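Local coordinates for putative fimbriae assembly chaperone (Salmonella typhimurium, PDB 2CO7), which probably acts as a periplasmic chaperone in fimbrial assembly, binding a partner protein through a beta sheet shared across the interface, at residues Lys10-Lys15 with Leu120-Cys125; Val61-Phe66 with Ser74-Val79; Thr138-Ala143 with Val205-Gly210. One frame throughout, in Å; residues are numbered along the deposited sequence.

Interaction 1 of 3, residues Lys10-Lys15 with Leu120-Cys125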
# COMPACT_ATOMS: atom_id res chain seq x y z
N LYS B 10 -9.14 8.83 -16.85
CA LYS B 10 -8.02 7.90 -16.90
C LYS B 10 -8.19 6.84 -15.83
O LYS B 10 -8.31 7.15 -14.64
CB LYS B 10 -6.68 8.61 -16.67
CG LYS B 10 -5.45 7.67 -16.67
CD LYS B 10 -5.26 6.97 -18.03
CE LYS B 10 -4.26 5.79 -17.98
NZ LYS B 10 -3.59 5.63 -19.35
N LEU B 11 -8.21 5.59 -16.28
CA LEU B 11 -8.31 4.44 -15.41
C LEU B 11 -7.00 3.70 -15.49
O LEU B 11 -6.40 3.59 -16.57
CB LEU B 11 -9.42 3.48 -15.83
CG LEU B 11 -10.84 4.01 -16.00
CD1 LEU B 11 -11.75 2.83 -16.29
CD2 LEU B 11 -11.28 4.73 -14.72
N PHE B 12 -6.57 3.17 -14.36
CA PHE B 12 -5.32 2.40 -14.35
C PHE B 12 -5.27 1.42 -13.21
O PHE B 12 -5.67 1.74 -12.09
CB PHE B 12 -4.09 3.33 -14.35
CG PHE B 12 -2.83 2.67 -14.83
CD1 PHE B 12 -2.76 2.18 -16.13
CD2 PHE B 12 -1.73 2.54 -13.98
CE1 PHE B 12 -1.61 1.56 -16.59
CE2 PHE B 12 -0.57 1.90 -14.44
CZ PHE B 12 -0.53 1.41 -15.75
N SER B 13 -4.78 0.20 -13.52
CA SER B 13 -4.74 -0.88 -12.54
C SER B 13 -3.56 -1.83 -12.84
O SER B 13 -3.06 -1.87 -13.96
CB SER B 13 -6.05 -1.69 -12.56
OG SER B 13 -5.99 -2.72 -11.57
N VAL B 14 -3.10 -2.56 -11.83
CA VAL B 14 -2.16 -3.68 -12.03
C VAL B 14 -2.68 -4.84 -11.18
O VAL B 14 -3.26 -4.60 -10.11
CB VAL B 14 -0.67 -3.30 -11.70
CG1 VAL B 14 -0.45 -3.06 -10.18
CG2 VAL B 14 0.28 -4.37 -12.20
N LYS B 15 -2.51 -6.09 -11.64
CA LYS B 15 -3.06 -7.22 -10.90
C LYS B 15 -1.91 -8.05 -10.37
O LYS B 15 -1.03 -8.39 -11.14
CB LYS B 15 -3.91 -8.09 -11.85
CG LYS B 15 -4.47 -9.39 -11.22
CD LYS B 15 -5.21 -10.21 -12.31
CE LYS B 15 -5.61 -11.59 -11.84
NZ LYS B 15 -6.26 -12.36 -12.93
N LEU B 120 -1.52 8.36 -14.97
CA LEU B 120 -1.30 7.78 -13.67
C LEU B 120 -0.11 6.84 -13.70
O LEU B 120 0.21 6.29 -14.75
CB LEU B 120 -2.55 7.01 -13.26
CG LEU B 120 -3.84 7.78 -12.92
CD1 LEU B 120 -5.01 6.80 -12.83
CD2 LEU B 120 -3.71 8.58 -11.61
N SER B 121 0.53 6.65 -12.57
CA SER B 121 1.38 5.49 -12.41
C SER B 121 1.06 4.92 -11.03
O SER B 121 0.63 5.64 -10.14
CB SER B 121 2.85 5.87 -12.52
OG SER B 121 3.26 6.61 -11.40
N ILE B 122 1.22 3.61 -10.88
CA ILE B 122 0.81 2.99 -9.62
C ILE B 122 1.86 2.03 -9.09
O ILE B 122 2.68 1.51 -9.86
CB ILE B 122 -0.63 2.37 -9.68
CG1 ILE B 122 -0.71 1.24 -10.69
CG2 ILE B 122 -1.70 3.44 -10.14
CD1 ILE B 122 -2.16 0.57 -10.79
N ASN B 123 1.85 1.84 -7.77
CA ASN B 123 2.83 0.98 -7.10
C ASN B 123 2.07 0.12 -6.14
O ASN B 123 1.42 0.63 -5.21
CB ASN B 123 3.85 1.82 -6.32
CG ASN B 123 4.52 2.84 -7.17
OD1 ASN B 123 5.56 2.54 -7.77
ND2 ASN B 123 3.94 4.04 -7.27
N ALA B 124 2.06 -1.19 -6.40
CA ALA B 124 1.35 -2.12 -5.55
C ALA B 124 2.39 -2.94 -4.81
O ALA B 124 3.19 -3.62 -5.44
CB ALA B 124 0.44 -3.07 -6.42
N CYS B 125 2.32 -2.94 -3.48
CA CYS B 125 3.32 -3.64 -2.67
C CYS B 125 2.67 -4.73 -1.79
O CYS B 125 1.64 -4.47 -1.11
CB CYS B 125 4.10 -2.63 -1.80
SG CYS B 125 4.96 -1.32 -2.76

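Interaction 2 of 3, residues Val61-Phe66 with Ser74-Val79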
# COMPACT_ATOMS: atom_id res chain seq x y z
N VAL B 61 14.22 -9.75 -7.50
CA VAL B 61 13.06 -10.13 -8.29
C VAL B 61 13.46 -10.14 -9.75
O VAL B 61 14.12 -9.21 -10.24
CB VAL B 61 11.83 -9.19 -8.09
CG1 VAL B 61 10.61 -9.72 -8.90
CG2 VAL B 61 11.46 -9.11 -6.65
N MET B 62 13.05 -11.21 -10.43
CA MET B 62 13.40 -11.47 -11.84
C MET B 62 12.15 -11.67 -12.69
O MET B 62 11.35 -12.57 -12.40
CB MET B 62 14.23 -12.75 -11.97
CG MET B 62 15.72 -12.64 -11.64
SD MET B 62 16.44 -14.26 -11.32
CE MET B 62 15.65 -14.57 -9.74
N PRO B 63 11.99 -10.88 -13.77
CA PRO B 63 12.85 -9.77 -14.21
C PRO B 63 12.55 -8.53 -13.38
O PRO B 63 11.39 -8.31 -13.06
CB PRO B 63 12.41 -9.55 -15.67
CG PRO B 63 10.96 -9.97 -15.71
CD PRO B 63 10.84 -11.10 -14.67
N PRO B 64 13.56 -7.68 -13.09
CA PRO B 64 13.33 -6.41 -12.37
C PRO B 64 12.65 -5.34 -13.23
O PRO B 64 11.97 -4.48 -12.67
CB PRO B 64 14.74 -5.94 -12.01
CG PRO B 64 15.62 -6.63 -12.97
CD PRO B 64 14.98 -7.89 -13.41
N LEU B 65 12.80 -5.47 -14.55
CA LEU B 65 12.30 -4.51 -15.51
C LEU B 65 11.69 -5.27 -16.70
O LEU B 65 12.39 -6.07 -17.34
CB LEU B 65 13.47 -3.66 -15.97
CG LEU B 65 13.35 -2.15 -15.86
CD1 LEU B 65 12.16 -1.69 -16.63
CD2 LEU B 65 13.19 -1.82 -14.38
N PHE B 66 10.42 -5.04 -17.01
CA PHE B 66 9.81 -5.75 -18.15
C PHE B 66 8.63 -4.96 -18.71
O PHE B 66 8.17 -4.00 -18.09
CB PHE B 66 9.37 -7.17 -17.73
CG PHE B 66 8.43 -7.21 -16.52
CD1 PHE B 66 7.08 -7.50 -16.70
CD2 PHE B 66 8.92 -7.03 -15.21
CE1 PHE B 66 6.20 -7.58 -15.62
CE2 PHE B 66 8.04 -7.10 -14.10
CZ PHE B 66 6.68 -7.39 -14.31
N SER B 74 2.15 -12.67 -16.43
CA SER B 74 3.53 -13.12 -16.33
C SER B 74 3.80 -13.53 -14.87
O SER B 74 2.99 -13.24 -13.99
CB SER B 74 4.48 -11.98 -16.67
OG SER B 74 5.77 -12.52 -16.90
N GLN B 75 4.93 -14.19 -14.65
CA GLN B 75 5.36 -14.57 -13.32
C GLN B 75 6.66 -13.88 -12.97
O GLN B 75 7.57 -13.76 -13.81
CB GLN B 75 5.57 -16.09 -13.23
CG GLN B 75 4.36 -16.93 -13.57
CD GLN B 75 3.31 -17.01 -12.45
OE1 GLN B 75 2.19 -17.48 -12.69
NE2 GLN B 75 3.65 -16.55 -11.24
N LEU B 76 6.76 -13.42 -11.74
CA LEU B 76 8.01 -12.91 -11.26
C LEU B 76 8.58 -13.96 -10.37
O LEU B 76 7.84 -14.58 -9.61
CB LEU B 76 7.75 -11.67 -10.45
CG LEU B 76 6.90 -10.62 -11.16
CD1 LEU B 76 6.72 -9.46 -10.22
CD2 LEU B 76 7.57 -10.20 -12.49
N ARG B 77 9.89 -14.16 -10.44
CA ARG B 77 10.58 -15.05 -9.53
C ARG B 77 11.27 -14.21 -8.46
O ARG B 77 11.99 -13.27 -8.78
CB ARG B 77 11.66 -15.79 -10.33
CG ARG B 77 12.68 -16.54 -9.49
CD ARG B 77 12.22 -17.95 -9.12
NE ARG B 77 13.39 -18.82 -8.94
CZ ARG B 77 13.39 -19.93 -8.20
NH1 ARG B 77 12.29 -20.32 -7.58
NH2 ARG B 77 14.51 -20.65 -8.10
N ILE B 78 11.11 -14.59 -7.20
CA ILE B 78 11.75 -13.87 -6.09
C ILE B 78 12.74 -14.83 -5.42
O ILE B 78 12.35 -15.92 -5.06
CB ILE B 78 10.69 -13.44 -5.04
CG1 ILE B 78 9.60 -12.56 -5.68
CG2 ILE B 78 11.40 -12.75 -3.86
CD1 ILE B 78 8.32 -12.41 -4.85
N VAL B 79 14.00 -14.42 -5.24
CA VAL B 79 15.01 -15.34 -4.70
C VAL B 79 15.84 -14.60 -3.65
O VAL B 79 16.19 -13.43 -3.85
CB VAL B 79 15.92 -15.96 -5.83
CG1 VAL B 79 15.12 -16.81 -6.82
CG2 VAL B 79 16.67 -14.88 -6.61
O HOH W 1 10.49 -15.27 -13.81

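Interaction 3 of 3, residues Thr138-Ala143 with Val205-Gly210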
# COMPACT_ATOMS: atom_id res chain seq x y z
N THR B 138 2.29 -22.21 11.36
CA THR B 138 1.78 -20.95 10.81
C THR B 138 1.40 -19.99 11.94
O THR B 138 1.20 -20.43 13.08
CB THR B 138 0.52 -21.21 9.97
OG1 THR B 138 -0.54 -21.69 10.82
CG2 THR B 138 0.79 -22.23 8.88
N PRO B 139 1.27 -18.69 11.63
CA PRO B 139 0.77 -17.74 12.65
C PRO B 139 -0.56 -18.21 13.24
O PRO B 139 -0.73 -18.17 14.46
CB PRO B 139 0.62 -16.42 11.86
CG PRO B 139 1.78 -16.55 10.78
CD PRO B 139 1.62 -18.02 10.36
N GLU B 140 -1.49 -18.69 12.41
CA GLU B 140 -2.81 -19.00 12.95
C GLU B 140 -2.80 -20.17 13.95
O GLU B 140 -3.64 -20.21 14.84
CB GLU B 140 -3.86 -19.16 11.85
CG GLU B 140 -3.79 -20.47 11.08
CD GLU B 140 -4.82 -20.58 9.94
OE1 GLU B 140 -5.90 -19.94 9.98
OE2 GLU B 140 -4.55 -21.37 9.01
N ASP B 141 -1.81 -21.06 13.83
CA ASP B 141 -1.60 -22.13 14.79
C ASP B 141 -1.38 -21.63 16.21
O ASP B 141 -1.74 -22.31 17.15
CB ASP B 141 -0.40 -22.97 14.37
CG ASP B 141 -0.65 -23.80 13.13
OD1 ASP B 141 0.36 -24.23 12.51
OD2 ASP B 141 -1.85 -24.03 12.79
N VAL B 142 -0.75 -20.45 16.33
CA VAL B 142 -0.35 -19.88 17.64
C VAL B 142 -0.96 -18.52 17.93
O VAL B 142 -0.56 -17.86 18.92
CB VAL B 142 1.23 -19.84 17.83
CG1 VAL B 142 1.81 -21.27 17.92
CG2 VAL B 142 1.94 -19.08 16.71
N ALA B 143 -1.92 -18.08 17.11
CA ALA B 143 -2.52 -16.73 17.25
C ALA B 143 -3.36 -16.55 18.52
O ALA B 143 -3.57 -15.42 18.98
CB ALA B 143 -3.34 -16.35 16.00
N VAL B 205 -6.70 -13.59 11.91
CA VAL B 205 -5.47 -13.25 11.24
C VAL B 205 -5.63 -13.51 9.75
O VAL B 205 -6.36 -14.38 9.34
CB VAL B 205 -4.20 -13.97 11.80
CG1 VAL B 205 -3.97 -13.58 13.32
CG2 VAL B 205 -4.29 -15.48 11.63
N ILE B 206 -4.93 -12.73 8.95
CA ILE B 206 -4.89 -13.01 7.53
C ILE B 206 -3.86 -14.15 7.38
O ILE B 206 -2.72 -14.04 7.87
CB ILE B 206 -4.46 -11.78 6.71
CG1 ILE B 206 -5.40 -10.59 6.98
CG2 ILE B 206 -4.48 -12.13 5.19
CD1 ILE B 206 -4.92 -9.31 6.27
N THR B 207 -4.30 -15.26 6.78
CA THR B 207 -3.46 -16.46 6.66
C THR B 207 -2.37 -16.31 5.60
O THR B 207 -2.36 -15.33 4.84
CB THR B 207 -4.30 -17.74 6.32
OG1 THR B 207 -4.64 -17.77 4.91
CG2 THR B 207 -5.56 -17.83 7.19
N ASP B 208 -1.47 -17.30 5.53
CA ASP B 208 -0.47 -17.36 4.46
C ASP B 208 -1.06 -17.35 3.05
O ASP B 208 -0.36 -17.02 2.09
CB ASP B 208 0.43 -18.59 4.63
CG ASP B 208 1.24 -18.56 5.92
OD1 ASP B 208 1.52 -19.65 6.45
OD2 ASP B 208 1.65 -17.47 6.39
N PHE B 209 -2.34 -17.71 2.94
CA PHE B 209 -3.02 -17.83 1.66
C PHE B 209 -4.05 -16.73 1.40
O PHE B 209 -4.81 -16.82 0.45
CB PHE B 209 -3.60 -19.24 1.53
CG PHE B 209 -2.57 -20.29 1.79
CD1 PHE B 209 -1.65 -20.61 0.80
CD2 PHE B 209 -2.48 -20.90 3.05
CE1 PHE B 209 -0.66 -21.55 1.04
CE2 PHE B 209 -1.48 -21.83 3.30
CZ PHE B 209 -0.58 -22.15 2.28
N GLY B 210 -4.04 -15.71 2.25
CA GLY B 210 -4.78 -14.47 1.98
C GLY B 210 -6.17 -14.29 2.53
O GLY B 210 -6.73 -13.18 2.47

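Interaction 1 of 3, residues Lys10-Lys15 with Leu120-Cys125
Ser13, whose CA rests on the tip of Ile122, spends its polar atoms elsewhere: OG hydrogen-bonds to the backbone of the neighbouring protein chain, and N donates to Gln38 OE1. The contact brings together the first strand, 10-16, and the long strand 116-131 of the PapD-like, immunoglobulin-type N-terminal domain. The axes of 10-13 and 120-125 run roughly parallel, at 23°, with a closest approach of 7.4 Å and no direct hydrogen bond between the segments. Both instead pair with the partner protein in an antiparallel ladder, an arrangement consistent with the strand sharing by which chaperones of this family hold pilus subunits.

What meets between the strands is alternate side chains. Leu120 slides past Lys10, and its CD1 lies 3.8 Å from Lys10 O and 3.9 Å from Phe12 CB. Of its side chain Lys10 brings the aliphatic CG to Leu120, while NZ bonds with Tyr40 OH. The Phe12 ring lies oblique to Ile122 CG1, which is 3.7 Å from Phe12 CD2, while Ile122 CG2 sits at the ring edge, in its plane. A branched residue suits this place because both branches close on the CD2 side of the ring. Ala124, being small, lets Val14 come close, CG1 to CB at 3.9 Å. With chi1 of Ile122 at 63° and the chain extended beyond, its CD1 ends 3.4 Å from both Ser13 CA and Val14 N.

Interaction 2 of 3, residues Val61-Phe66 with Ser74-Val79
Leu76 meets the opposing segment all along its side chain. CB starts between Met62 O and Val61, 3.8 Å from Val61 CG1. At CG the chain forks: chi1 of -52° places CG opposite the carbonyl carbon, and from there CD1 stays with the same valine methyl, 4.1 Å from Val61 CG1. CD2 takes the other direction and reaches Phe66, 3.5 Å from Phe66 CZ and equally near CE2, crossing the ring's side chain at about a right angle. The same CD2 also lies 4.0 Å from Pro63 CD, so a forked leucine suits a spot between valine, proline and phenylalanine.

The segments belong to the antiparallel beta hairpin of strands 59-68 and 73-80 in the N-terminal sandwich. Met62 and Arg77 form a hydrogen-bonded pair of it: Met62 N donates to Arg77 O at 2.8 Å, and Arg77 N returns an almost straight bond to Met62 O at 2.9 Å. Val61 and Ile78, the neighbouring non-hydrogen-bonded pair, lie side by side and face Val95 of strand 91-100, a buried place fit for beta-branched residues. The pairing stops past Met62, where a cis peptide precedes Pro63, a residue with no N-H to give. There a water donates to Met62 O at 3.2 Å and to Gln75 O at 3.3 Å, bridging two carbonyls that cannot bond to each other.

Interaction 3 of 3, residues Thr138-Ala143 with Val205-Gly210
Glu140 and Val205 meet through their aliphatic parts, Glu140 CB lying 3.7 Å from Val205 CG2. They join the short, weakly bonded helix about 139-142, opened by a capping box, to the loop that follows strand 201-205 in the PapD-like C-terminal domain. Val205 divides its methyls between two residues: chi1 of -61° sets CG2 against Glu140 and CG1 against Ala143, just past the helix, whose CB is 3.9 Å away. A branched valine thus serves both neighbours, and the small alanine lets it approach.

Glu140 then crosses Thr207 at a slant, and in the conformer described its OE1 comes 3.5 Å from Thr207 CG2, a carboxylate beside a methyl. While the methyl meets Glu140, the hydroxyl stays within its own loop, where Thr207 OG1 accepts from Phe209 N in an ST turn. Thr207 also begins a type I turn closed by Gly210, whose backbone angles call for glycine.

Farther along, Asp208 also slants across its neighbours. OD1 is 3.6 Å from Thr138 CG2, and OD2 lies near Pro139 CD and forms a salt bridge with Arg131, so its charge is answered from strand 116-131. Asp208 also touches Ile22 of strand 20-24, which brings the loop against strands of the N-terminal domain. Thr138 turns its methyl toward Asp208 and its hydroxyl toward the helix. In the capping box Asp141 N donates weakly to Thr138 OG1, and Thr138 N donates at 3.0 Å to Asp141 OD1, reaching it from above the carboxylate plane.

Overall arrangement
From the N terminus, strand 10-16 opens the longest of the three loops, which closes only when strand 116-131 arrives at interaction 1. Interaction 2 falls wholly within that span: the hairpin of strands 59-68 and 73-80 turns back after a few residues. Both contacts belong to the same N-terminal sheet, yet their centres are about 18 Å apart and they do not touch. Strand 116-131 then leads out toward helix 139-142, where interaction 3 begins after interaction 1 has closed. Residues 205-210 close it, tying the entry to the C-terminal domain to a late loop, about 28 Å from interaction 1, centre to centre.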